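Local atomic coordinates of FAD-binding PCMH-type domain-containing protein (Gibberella zeae, PDB entry 6YJO), a protein that carries covalently bound FAD and is probably an oligosaccharide-oxidising flavoenzyme of the oxygen-dependent FAD-linked oxidoreductase family. Residues C134-G139 against L230-F235; K353-N358 against K415-Q420; G105-G110 against F495-G500; D375-W380 against F421-N426. All blocks are in the same frame, centred on the assembly; numbering follows the deposited sequence.

Contact 1: C134-G139 against L230-F235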
# COMPACT_ATOMS: atom_id res chain seq x y z
N CYS A 134 -9.88 17.85 -0.43
CA CYS A 134 -10.41 17.23 -1.63
C CYS A 134 -11.30 16.05 -1.26
O CYS A 134 -11.15 15.45 -0.19
CB CYS A 134 -9.30 16.76 -2.59
SG CYS A 134 -8.20 15.49 -1.92
N THR A 135 -12.24 15.75 -2.15
CA THR A 135 -13.07 14.56 -2.08
C THR A 135 -12.69 13.66 -3.25
O THR A 135 -12.78 14.07 -4.41
CB THR A 135 -14.56 14.90 -2.14
OG1 THR A 135 -15.04 14.73 -3.48
CG2 THR A 135 -14.82 16.34 -1.70
N VAL A 136 -12.27 12.44 -2.94
CA VAL A 136 -11.86 11.46 -3.94
C VAL A 136 -12.73 10.22 -3.78
O VAL A 136 -12.68 9.55 -2.74
CB VAL A 136 -10.37 11.11 -3.82
CG1 VAL A 136 -10.01 9.99 -4.78
CG2 VAL A 136 -9.51 12.34 -4.09
N GLN A 137 -13.51 9.90 -4.81
CA GLN A 137 -14.37 8.73 -4.76
C GLN A 137 -13.52 7.47 -4.66
O GLN A 137 -12.38 7.42 -5.14
CB GLN A 137 -15.28 8.68 -5.98
CG GLN A 137 -16.49 9.60 -5.86
CD GLN A 137 -17.49 9.43 -6.99
OE1 GLN A 137 -17.12 9.42 -8.16
NE2 GLN A 137 -18.76 9.28 -6.64
N ALA A 138 -14.07 6.45 -4.00
CA ALA A 138 -13.29 5.31 -3.56
C ALA A 138 -12.67 4.50 -4.70
O ALA A 138 -11.77 3.69 -4.45
CB ALA A 138 -14.17 4.40 -2.70
N GLY A 139 -13.10 4.71 -5.94
CA GLY A 139 -12.59 3.98 -7.07
C GLY A 139 -11.50 4.66 -7.86
O GLY A 139 -10.96 4.05 -8.79
N LEU A 230 -13.33 9.23 -0.07
CA LEU A 230 -12.31 9.58 0.90
C LEU A 230 -12.00 11.07 0.80
O LEU A 230 -12.04 11.65 -0.29
CB LEU A 230 -11.02 8.77 0.70
CG LEU A 230 -11.13 7.24 0.78
CD1 LEU A 230 -11.47 6.62 -0.58
CD2 LEU A 230 -9.85 6.63 1.34
N GLY A 231 -11.69 11.68 1.94
CA GLY A 231 -11.31 13.08 2.00
C GLY A 231 -9.86 13.19 2.44
O GLY A 231 -9.40 12.43 3.29
N PHE A 232 -9.13 14.12 1.81
CA PHE A 232 -7.74 14.39 2.15
C PHE A 232 -7.46 15.89 2.09
O PHE A 232 -8.12 16.63 1.36
CB PHE A 232 -6.76 13.69 1.18
CG PHE A 232 -7.06 12.24 0.94
CD1 PHE A 232 -6.45 11.25 1.69
CD2 PHE A 232 -7.93 11.86 -0.08
CE1 PHE A 232 -6.72 9.92 1.45
CE2 PHE A 232 -8.20 10.53 -0.32
CZ PHE A 232 -7.59 9.56 0.44
N GLN A 233 -6.45 16.31 2.84
CA GLN A 233 -5.93 17.68 2.80
C GLN A 233 -4.71 17.68 1.89
O GLN A 233 -3.67 17.09 2.22
CB GLN A 233 -5.58 18.18 4.20
CG GLN A 233 -5.32 19.68 4.29
CD GLN A 233 -6.56 20.51 4.00
OE1 GLN A 233 -7.67 20.14 4.39
NE2 GLN A 233 -6.38 21.62 3.30
N THR A 234 -4.82 18.33 0.73
CA THR A 234 -3.75 18.32 -0.25
C THR A 234 -2.63 19.27 0.15
O THR A 234 -2.81 20.19 0.96
CB THR A 234 -4.28 18.74 -1.63
OG1 THR A 234 -4.55 20.15 -1.62
CG2 THR A 234 -5.55 17.99 -1.99
N PHE A 235 -1.45 19.03 -0.42
CA PHE A 235 -0.34 19.96 -0.37
C PHE A 235 -0.06 20.48 -1.77
O PHE A 235 -0.50 19.91 -2.77
CB PHE A 235 0.91 19.29 0.22
CG PHE A 235 1.49 18.20 -0.63
CD1 PHE A 235 2.39 18.49 -1.64
CD2 PHE A 235 1.14 16.87 -0.42
CE1 PHE A 235 2.93 17.49 -2.43
CE2 PHE A 235 1.68 15.87 -1.21
CZ PHE A 235 2.57 16.18 -2.21
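Cys-134 and Phe-232 meet on one face of the sheet, and their first torsions set how they meet. Cys-134 holds SG between its backbone N and carbonyl carbon (chi1 62°). Phe-232 turns CG opposite its own carbonyl carbon (chi1 -48°), and the ring then lies beside the strand of Cys-134 and Val-136. SG comes to the ring at its edge, near the ring plane, in a sulfur-aromatic contact. It lies 3.9 Å from Phe-232 CB, and the methyl CG2 of Thr-234 is 3.6 Å from the same sulfur. Val-136 presents CB at the ring edge too, 4.2 Å from Phe-232 CE2. Leu-230 continues this apolar face and brings CD1 to 3.7 Å from Ala-138 CA.

The backbones are antiparallel. Cys-134 with Phe-232 and Val-136 with Leu-230 are hydrogen-bonded pairs. Thr-135 with Gly-231, between them, is a non-hydrogen-bonded pair. Cys-134 N donates to Phe-232 O at 2.8 Å, and Phe-232 N returns a longer bond to Cys-134 O at 3.1 Å. Val-136 N donates to Leu-230 O at 2.8 Å, and this bond is almost straight (176°). Leu-230 N closes the pair on Val-136 O, also at 2.8 Å.

These strands, 133-137 and 226-236, belong to the antiparallel sheet of the FAD-binding part of the fold. Ile-167 and Ala-171 of helix 167-171 pack on Phe-232, and Ala-138 touches the FAD. The chemistry is thus divided: paired backbone amides satisfy one another within the sheet, while sulfur, methyls and ring edge make a buried apolar layer under the helix.

Contact 2: K353-N358 against K415-Q420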
# COMPACT_ATOMS: atom_id res chain seq x y z
N LYS A 353 13.33 -1.60 12.64
CA LYS A 353 14.20 -0.56 13.14
C LYS A 353 15.60 -0.74 12.55
O LYS A 353 15.87 -1.69 11.81
CB LYS A 353 14.25 -0.60 14.67
CG LYS A 353 12.91 -0.34 15.33
CD LYS A 353 12.94 -0.65 16.82
CE LYS A 353 11.66 -0.22 17.52
NZ LYS A 353 11.59 1.26 17.72
N ALA A 354 16.49 0.19 12.87
CA ALA A 354 17.90 0.08 12.53
C ALA A 354 18.44 -1.31 12.85
O ALA A 354 18.43 -1.75 14.00
CB ALA A 354 18.69 1.14 13.30
N LEU A 355 18.90 -2.01 11.81
CA LEU A 355 19.54 -3.31 12.01
C LEU A 355 20.91 -3.15 12.67
O LEU A 355 21.61 -2.15 12.46
CB LEU A 355 19.71 -4.04 10.67
CG LEU A 355 18.53 -4.86 10.15
CD1 LEU A 355 17.34 -3.97 9.77
CD2 LEU A 355 18.98 -5.70 8.96
N THR A 356 21.29 -4.15 13.46
CA THR A 356 22.62 -4.21 14.05
C THR A 356 23.64 -4.67 13.01
O THR A 356 23.28 -5.21 11.97
CB THR A 356 22.63 -5.17 15.24
OG1 THR A 356 22.43 -6.51 14.78
CG2 THR A 356 21.54 -4.81 16.23
N ARG A 357 24.92 -4.45 13.32
CA ARG A 357 25.98 -4.90 12.42
C ARG A 357 25.79 -6.36 12.04
O ARG A 357 25.88 -6.73 10.87
CB ARG A 357 27.35 -4.70 13.07
CG ARG A 357 28.49 -5.33 12.28
CD ARG A 357 29.83 -4.65 12.52
NE ARG A 357 29.88 -3.31 11.93
CZ ARG A 357 30.23 -3.05 10.67
NH1 ARG A 357 30.57 -4.03 9.84
NH2 ARG A 357 30.24 -1.79 10.24
N ASN A 358 25.52 -7.22 13.03
CA ASN A 358 25.42 -8.65 12.79
C ASN A 358 24.14 -9.03 12.07
O ASN A 358 24.12 -10.04 11.36
CB ASN A 358 25.52 -9.41 14.12
CG ASN A 358 26.77 -9.03 14.91
OD1 ASN A 358 26.67 -8.49 16.01
ND2 ASN A 358 27.94 -9.32 14.34
N LYS A 415 9.19 2.68 13.26
CA LYS A 415 10.11 1.92 12.44
C LYS A 415 10.93 2.85 11.55
O LYS A 415 10.53 3.98 11.24
CB LYS A 415 9.36 0.89 11.59
CG LYS A 415 8.43 -0.02 12.39
CD LYS A 415 9.17 -0.77 13.50
CE LYS A 415 8.25 -1.72 14.25
NZ LYS A 415 7.10 -1.01 14.89
N LEU A 416 12.09 2.36 11.12
CA LEU A 416 12.98 3.14 10.28
C LEU A 416 12.99 2.71 8.82
O LEU A 416 13.12 3.56 7.94
CB LEU A 416 14.41 3.08 10.82
CG LEU A 416 15.48 3.85 10.04
CD1 LEU A 416 15.21 5.35 10.10
CD2 LEU A 416 16.86 3.53 10.58
N LEU A 417 12.85 1.41 8.55
CA LEU A 417 13.05 0.86 7.22
C LEU A 417 11.82 0.09 6.77
O LEU A 417 11.25 -0.68 7.55
CB LEU A 417 14.28 -0.06 7.20
CG LEU A 417 15.59 0.58 7.63
CD1 LEU A 417 16.70 -0.46 7.69
CD2 LEU A 417 15.98 1.74 6.70
N LEU A 418 11.43 0.29 5.51
CA LEU A 418 10.30 -0.41 4.90
C LEU A 418 10.86 -1.34 3.83
O LEU A 418 11.16 -0.92 2.72
CB LEU A 418 9.29 0.57 4.31
CG LEU A 418 8.23 -0.05 3.40
CD1 LEU A 418 7.42 -1.10 4.16
CD2 LEU A 418 7.33 1.01 2.79
N TRP A 419 10.99 -2.62 4.18
CA TRP A 419 11.47 -3.62 3.24
C TRP A 419 10.31 -4.18 2.42
O TRP A 419 9.21 -4.37 2.93
CB TRP A 419 12.15 -4.77 3.98
CG TRP A 419 13.27 -4.38 4.90
CD1 TRP A 419 13.19 -3.57 5.99
CD2 TRP A 419 14.63 -4.82 4.82
NE1 TRP A 419 14.42 -3.46 6.59
CE2 TRP A 419 15.33 -4.22 5.89
CE3 TRP A 419 15.34 -5.65 3.94
CZ2 TRP A 419 16.69 -4.42 6.11
CZ3 TRP A 419 16.69 -5.85 4.16
CH2 TRP A 419 17.35 -5.24 5.23
N GLN A 420 10.57 -4.44 1.15
CA GLN A 420 9.67 -5.24 0.33
C GLN A 420 10.49 -6.30 -0.39
O GLN A 420 11.52 -6.00 -1.00
CB GLN A 420 8.90 -4.39 -0.69
CG GLN A 420 7.78 -5.16 -1.35
CD GLN A 420 7.08 -4.40 -2.46
OE1 GLN A 420 6.03 -4.81 -2.95
NE2 GLN A 420 7.67 -3.28 -2.87
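Lys-353 and Leu-416 mark the closest backbone approach, with their CA atoms 4.8 Å apart. Beyond this point the segments diverge. Segment 353-358 leaves strand 346-352 as a loop and enters helix 357-371, with Thr-356 as its N-cap. Segment 415-420 runs into strand 417-423. Leu-416 and Leu-417 both face Thr-352, which makes a classic beta bulge at the edge of the seven-stranded antiparallel sheet. Both leucines direct CB toward the loop. Leu-416 CD2 touches Ala-354 CB at 4.1 Å. Leu-417 CD1 meets Leu-355 CD1, also at 4.1 Å.

Leu-355 brings both methyls to the CZ2 corner of the Trp-419 indole. CD1 approaches obliquely, 3.7 Å from Trp-419 CZ2, and CD2 is 3.9 Å from the same atom. The torsion of Leu-355 (chi1 -85°) keeps CG away from its carbonyl carbon and lets the branch point at the indole. Trp-419 NE1 is hydrogen-bonded to Thr-352 OG1, and Phe-363 meets the indole edge-to-face. At the other end the aliphatic chains of the two lysines cross, with Lys-353 CG 4.2 Å from Lys-415 CD. Their NZ atoms stay 5.8 Å apart. Lys-353 NZ makes a long, weak ion pair with Asp-414, and Lys-415 NZ bonds weakly to His-412.

Contact 3: G105-G110 against F495-G500. With FAD (flavin-adenine dinucleotide), chain C.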
# COMPACT_ATOMS: atom_id res chain seq x y z
N GLY A 105 -2.73 -10.39 -2.69
CA GLY A 105 -3.40 -11.66 -2.54
C GLY A 105 -4.82 -11.63 -3.05
O GLY A 105 -5.64 -12.46 -2.68
N SER A 106 -5.13 -10.65 -3.91
CA SER A 106 -6.45 -10.55 -4.54
C SER A 106 -7.56 -10.57 -3.49
O SER A 106 -8.62 -11.17 -3.69
CB SER A 106 -6.65 -11.66 -5.57
OG SER A 106 -5.57 -11.72 -6.48
N PHE A 107 -7.31 -9.91 -2.35
CA PHE A 107 -8.31 -9.80 -1.30
C PHE A 107 -9.48 -8.91 -1.70
O PHE A 107 -10.51 -8.93 -1.03
CB PHE A 107 -7.67 -9.28 -0.01
CG PHE A 107 -6.73 -10.26 0.67
CD1 PHE A 107 -6.53 -11.54 0.17
CD2 PHE A 107 -6.05 -9.89 1.82
CE1 PHE A 107 -5.68 -12.43 0.81
CE2 PHE A 107 -5.19 -10.77 2.46
CZ PHE A 107 -5.01 -12.05 1.95
N GLY A 108 -9.34 -8.14 -2.78
CA GLY A 108 -10.49 -7.43 -3.31
C GLY A 108 -11.67 -8.35 -3.56
O GLY A 108 -12.82 -7.96 -3.36
N TYR A 109 -11.40 -9.57 -4.01
CA TYR A 109 -12.45 -10.56 -4.23
C TYR A 109 -12.86 -11.26 -2.95
O TYR A 109 -13.95 -11.86 -2.90
CB TYR A 109 -11.99 -11.60 -5.26
CG TYR A 109 -11.69 -11.01 -6.62
CD1 TYR A 109 -12.68 -10.92 -7.59
CD2 TYR A 109 -10.43 -10.53 -6.92
CE1 TYR A 109 -12.42 -10.37 -8.83
CE2 TYR A 109 -10.16 -9.98 -8.17
CZ TYR A 109 -11.16 -9.90 -9.11
OH TYR A 109 -10.89 -9.36 -10.35
N GLY A 110 -12.03 -11.19 -1.91
CA GLY A 110 -12.33 -11.78 -0.61
C GLY A 110 -11.32 -12.80 -0.14
O GLY A 110 -11.45 -13.30 0.99
N PHE A 495 -17.57 -8.37 6.34
CA PHE A 495 -16.43 -7.87 5.57
C PHE A 495 -15.22 -8.72 5.95
O PHE A 495 -14.43 -8.36 6.82
CB PHE A 495 -16.20 -6.39 5.83
CG PHE A 495 -17.42 -5.55 5.61
CD1 PHE A 495 -18.00 -5.47 4.35
CD2 PHE A 495 -18.01 -4.85 6.65
CE1 PHE A 495 -19.12 -4.71 4.14
CE2 PHE A 495 -19.13 -4.09 6.45
CZ PHE A 495 -19.69 -4.01 5.19
N TRP A 496 -15.08 -9.85 5.27
CA TRP A 496 -14.11 -10.87 5.63
C TRP A 496 -13.00 -10.93 4.60
O TRP A 496 -13.24 -10.73 3.40
CB TRP A 496 -14.80 -12.23 5.75
CG TRP A 496 -13.92 -13.32 6.27
CD1 TRP A 496 -13.81 -13.73 7.57
CD2 TRP A 496 -13.02 -14.14 5.51
NE1 TRP A 496 -12.90 -14.75 7.67
CE2 TRP A 496 -12.40 -15.02 6.42
CE3 TRP A 496 -12.68 -14.21 4.16
CZ2 TRP A 496 -11.46 -15.96 6.01
CZ3 TRP A 496 -11.75 -15.14 3.76
CH2 TRP A 496 -11.14 -16.01 4.68
N ASN A 497 -11.79 -11.19 5.07
CA ASN A 497 -10.68 -11.56 4.20
C ASN A 497 -9.70 -12.40 5.00
O ASN A 497 -9.73 -12.37 6.24
CB ASN A 497 -9.98 -10.32 3.60
CG ASN A 497 -9.28 -9.48 4.65
OD1 ASN A 497 -8.16 -9.78 5.04
ND2 ASN A 497 -9.95 -8.42 5.10
N PRO A 498 -8.84 -13.17 4.34
CA PRO A 498 -7.95 -14.08 5.08
C PRO A 498 -7.19 -13.44 6.22
O PRO A 498 -7.08 -14.05 7.30
CB PRO A 498 -7.01 -14.59 3.98
CG PRO A 498 -7.86 -14.57 2.75
CD PRO A 498 -8.75 -13.37 2.88
N GLN A 499 -6.66 -12.23 6.04
CA GLN A 499 -5.88 -11.55 7.08
C GLN A 499 -6.64 -10.37 7.68
O GLN A 499 -6.03 -9.40 8.13
CB GLN A 499 -4.54 -11.12 6.51
CG GLN A 499 -3.61 -12.30 6.28
CD GLN A 499 -2.42 -11.98 5.40
OE1 GLN A 499 -2.07 -10.82 5.18
NE2 GLN A 499 -1.77 -13.03 4.89
N GLY A 500 -7.97 -10.46 7.71
CA GLY A 500 -8.77 -9.38 8.23
C GLY A 500 -8.85 -9.41 9.75
O GLY A 500 -8.52 -10.39 10.40
PA FAD C . -7.79 -3.78 -3.95
O1A FAD C . -7.51 -5.22 -4.17
O2A FAD C . -8.99 -3.24 -4.74
O5B FAD C . -7.96 -3.47 -2.42
C5B FAD C . -7.01 -3.96 -1.44
C4B FAD C . -7.67 -4.01 -0.09
O4B FAD C . -8.47 -2.82 0.10
C3B FAD C . -8.62 -5.19 0.11
O3B FAD C . -8.61 -5.62 1.46
C2B FAD C . -9.97 -4.58 -0.28
O2B FAD C . -11.06 -5.27 0.31
C1B FAD C . -9.83 -3.18 0.29
N9A FAD C . -10.68 -2.18 -0.34
C8A FAD C . -10.65 -1.75 -1.65
N7A FAD C . -11.56 -0.85 -1.94
C5A FAD C . -12.24 -0.67 -0.74
C6A FAD C . -13.32 0.15 -0.38
N6A FAD C . -13.93 0.99 -1.22
N1A FAD C . -13.75 0.08 0.90
C2A FAD C . -13.14 -0.75 1.74
N3A FAD C . -12.12 -1.57 1.52
C4A FAD C . -11.71 -1.49 0.24
N1 FAD C . 2.08 0.34 -1.89
C2 FAD C . 2.86 1.32 -1.35
O2 FAD C . 2.78 1.63 -0.16
N3 FAD C . 3.77 1.99 -2.15
C4 FAD C . 3.99 1.77 -3.50
O4 FAD C . 4.83 2.42 -4.11
C4X FAD C . 3.15 0.73 -4.06
N5 FAD C . 3.29 0.45 -5.33
C5X FAD C . 2.48 -0.55 -5.86
C6 FAD C . 2.63 -0.88 -7.20
C7 FAD C . 1.83 -1.85 -7.80
C7M FAD C . 2.01 -2.16 -9.26
C8 FAD C . 0.90 -2.55 -7.01
C8M FAD C . 0.02 -3.62 -7.61
C9 FAD C . 0.76 -2.24 -5.66
C9A FAD C . 1.55 -1.25 -5.08
N10 FAD C . 1.43 -0.90 -3.72
C10 FAD C . 2.22 0.07 -3.17
C1' FAD C . 0.49 -1.62 -2.85
C2' FAD C . -0.86 -0.94 -2.69
O2' FAD C . -0.75 0.16 -1.79
C3' FAD C . -1.85 -1.95 -2.13
O3' FAD C . -1.85 -3.09 -2.98
C4' FAD C . -3.28 -1.44 -2.00
O4' FAD C . -3.85 -1.87 -0.77
C5' FAD C . -4.13 -1.92 -3.15
O5' FAD C . -5.34 -1.14 -3.21
P FAD C . -6.36 -1.32 -4.38
O1P FAD C . -7.69 -0.66 -4.02
O2P FAD C . -5.73 -0.89 -5.65
O3P FAD C . -6.52 -2.92 -4.37
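Phe-107 and Pro-498 form the tight part of this contact. Phe-107 turns CG opposite its carbonyl carbon (chi1 -70°), which brings the ring to the proline. The proline ring sits over one face of the phenyl ring. Pro-498 CD lies 4.0 Å from the centroid of the Phe-107 ring and 16° off its normal, a CH-pi contact. Pro-498 CG comes to 3.6 Å from Phe-107 CE1. Asn-497 OD1 and Gln-499 CB approach the Phe-107 ring obliquely: OD1 is 3.9 Å from Phe-107 CD2, and CB is 4.1 Å from Phe-107 CE2. The Gln-499 amide stands at 90° to the phenyl plane. Asn-497 to Gly-500 is a type I beta turn, which presents these three side chains together.

The Gly-110 side has fewer atoms in contact, and Trp-496 there is partly exposed. One carbonyl does the touching. Gly-110 O lies at the indole edge, 3.3 Å from Trp-496 CZ3, and also 3.3 Å from Pro-498 CD. Trp-496 makes a cation-pi contact with Arg-94.

Segment 105-110 also lines the FAD pocket, with Gly-108 N 3.7 Å from FAD O1A. Phe-107 therefore joins the FAD-binding loop to the C-terminal berberine-like part through ring, CH and van der Waals contacts, while the Gln-499 amide bonds to other partners, OE1 to Tyr-474 and NE2 to Asp-462.

Contact 4: D375-W380 against F421-N426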
# COMPACT_ATOMS: atom_id res chain seq x y z
N ASP A 375 22.47 -22.02 -9.60
CA ASP A 375 21.26 -22.83 -9.65
C ASP A 375 20.08 -22.15 -8.96
O ASP A 375 18.93 -22.38 -9.34
CB ASP A 375 21.49 -24.19 -9.01
CG ASP A 375 22.81 -24.81 -9.42
OD1 ASP A 375 23.21 -24.65 -10.59
OD2 ASP A 375 23.46 -25.45 -8.56
N ALA A 376 20.35 -21.31 -7.96
CA ALA A 376 19.29 -20.80 -7.10
C ALA A 376 18.30 -19.92 -7.88
O ALA A 376 18.57 -19.47 -9.00
CB ALA A 376 19.89 -20.00 -5.95
N ARG A 377 17.15 -19.68 -7.25
CA ARG A 377 16.12 -18.84 -7.83
C ARG A 377 16.58 -17.39 -7.84
O ARG A 377 16.90 -16.83 -6.78
CB ARG A 377 14.82 -19.00 -7.03
CG ARG A 377 13.54 -18.65 -7.77
CD ARG A 377 12.33 -18.96 -6.88
NE ARG A 377 11.07 -18.44 -7.39
CZ ARG A 377 10.20 -19.13 -8.13
NH1 ARG A 377 10.45 -20.38 -8.48
NH2 ARG A 377 9.07 -18.55 -8.52
N HIS A 378 16.64 -16.78 -9.02
CA HIS A 378 17.11 -15.41 -9.20
C HIS A 378 16.02 -14.47 -9.69
O HIS A 378 16.33 -13.40 -10.21
CB HIS A 378 18.29 -15.39 -10.17
CG HIS A 378 19.52 -16.06 -9.65
ND1 HIS A 378 20.40 -16.72 -10.48
CD2 HIS A 378 20.02 -16.16 -8.40
CE1 HIS A 378 21.39 -17.21 -9.75
NE2 HIS A 378 21.18 -16.88 -8.49
N THR A 379 14.76 -14.85 -9.54
CA THR A 379 13.64 -14.09 -10.10
C THR A 379 13.00 -13.22 -9.04
O THR A 379 11.78 -13.18 -8.88
CB THR A 379 12.64 -15.05 -10.73
OG1 THR A 379 11.63 -14.31 -11.44
CG2 THR A 379 11.98 -15.95 -9.68
N TRP A 380 13.84 -12.49 -8.30
CA TRP A 380 13.41 -11.70 -7.15
C TRP A 380 14.05 -10.32 -7.21
O TRP A 380 14.92 -10.05 -8.04
CB TRP A 380 13.80 -12.39 -5.83
CG TRP A 380 15.26 -12.73 -5.74
CD1 TRP A 380 15.85 -13.93 -6.04
CD2 TRP A 380 16.33 -11.86 -5.34
NE1 TRP A 380 17.21 -13.85 -5.85
CE2 TRP A 380 17.53 -12.59 -5.42
CE3 TRP A 380 16.38 -10.52 -4.91
CZ2 TRP A 380 18.77 -12.05 -5.09
CZ3 TRP A 380 17.62 -9.98 -4.59
CH2 TRP A 380 18.79 -10.74 -4.68
N PHE A 421 10.03 -7.55 -0.30
CA PHE A 421 10.64 -8.67 -1.00
C PHE A 421 9.64 -9.15 -2.04
O PHE A 421 8.50 -9.47 -1.70
CB PHE A 421 10.99 -9.81 -0.04
CG PHE A 421 11.70 -9.36 1.21
CD1 PHE A 421 11.00 -8.75 2.25
CD2 PHE A 421 13.05 -9.59 1.37
CE1 PHE A 421 11.65 -8.35 3.40
CE2 PHE A 421 13.71 -9.20 2.53
CZ PHE A 421 13.00 -8.58 3.54
N SER A 422 10.06 -9.18 -3.30
CA SER A 422 9.20 -9.64 -4.38
C SER A 422 9.88 -10.75 -5.18
O SER A 422 11.11 -10.88 -5.19
CB SER A 422 8.81 -8.49 -5.32
OG SER A 422 7.94 -7.58 -4.68
N ASP A 423 9.06 -11.56 -5.83
CA ASP A 423 9.52 -12.61 -6.72
C ASP A 423 8.52 -12.73 -7.85
O ASP A 423 7.33 -12.94 -7.61
CB ASP A 423 9.67 -13.95 -5.99
CG ASP A 423 10.03 -15.10 -6.91
OD1 ASP A 423 9.28 -15.37 -7.88
OD2 ASP A 423 11.08 -15.74 -6.68
N HIS A 424 8.99 -12.57 -9.09
CA HIS A 424 8.10 -12.66 -10.24
C HIS A 424 8.56 -13.80 -11.14
O HIS A 424 8.83 -13.60 -12.33
CB HIS A 424 8.06 -11.32 -10.99
CG HIS A 424 7.45 -10.21 -10.20
ND1 HIS A 424 6.26 -9.61 -10.55
CD2 HIS A 424 7.85 -9.59 -9.06
CE1 HIS A 424 5.96 -8.66 -9.68
NE2 HIS A 424 6.91 -8.63 -8.76
N GLY A 425 8.65 -15.00 -10.58
CA GLY A 425 9.05 -16.16 -11.34
C GLY A 425 7.91 -17.13 -11.58
O GLY A 425 6.77 -16.71 -11.78
N ASN A 426 8.22 -18.42 -11.53
CA ASN A 426 7.26 -19.47 -11.86
C ASN A 426 6.52 -19.90 -10.60
O ASN A 426 7.14 -20.13 -9.56
CB ASN A 426 7.98 -20.66 -12.50
CG ASN A 426 7.17 -21.94 -12.43
OD1 ASN A 426 7.49 -22.85 -11.67
ND2 ASN A 426 6.10 -22.00 -13.22
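Ser-422 O opens the contact, 3.1 Å from Trp-380 CA in a CA-H...O contact. Next, Asp-423 forms an antiparallel non-hydrogen-bonded pair with Trp-380. Its carboxylate takes a two-pronged salt bridge from Arg-377. Arg-377 NE donates to Asp-423 OD2 at 2.8 Å, and Arg-377 NH2 makes a longer bond to Asp-423 OD1 at 3.3 Å. Both oxygens are met on the syn side but from out of the carboxylate plane, and the guanidinium and carboxylate planes are 23° apart. The arginine reaches across because its chain is extended from CG to NE, with CG far from the backbone N (chi1 -157°). Thr-379 CG2 packs against the same carboxylate. Tyr-427 OH is a further hydrogen-bond partner of OD1, and the Tyr-427 ring makes a cation-pi contact with Arg-377.

The pairing lies where strands 380-386 and 417-423, neighbours in the seven-stranded antiparallel sheet, begin and end. His-424 N then donates to Thr-379 O at 2.9 Å. At Gly-425 an Asx turn closes: Asp-423 OD1 accepts from Gly-425 N at 2.8 Å, on the opposite face of the carboxylate from Arg-377 NH2. Gly-425 also packs against Thr-379, its CA 3.8 Å from Thr-379 CB. At Asn-426 the carbonyl O receives Arg-377 NH2 at 2.7 Å. This donor stands above the carbonyl plane by 36°, while the oxygen lies near the guanidinium plane.

In the fold
Contact 3 joins residues 105-110 to residues 495-500 near the C-terminus, and the other three fall between its segments in sequence. Contact 1 comes first and closes before contacts 2 and 4 open. It lies in the six-stranded antiparallel sheet, on the other side of the chain's centre from both, with centres 32 Å and 37 Å away. Contacts 2 and 4 share strand 417-423 of the seven-stranded sheet: contact 2 at its start, contact 4 at its end, centres 22 Å apart. Their segments alternate along the chain. Contacts 1 and 3 both reach the FAD pocket, and contact 3 joins the FAD-binding and berberine-like regions.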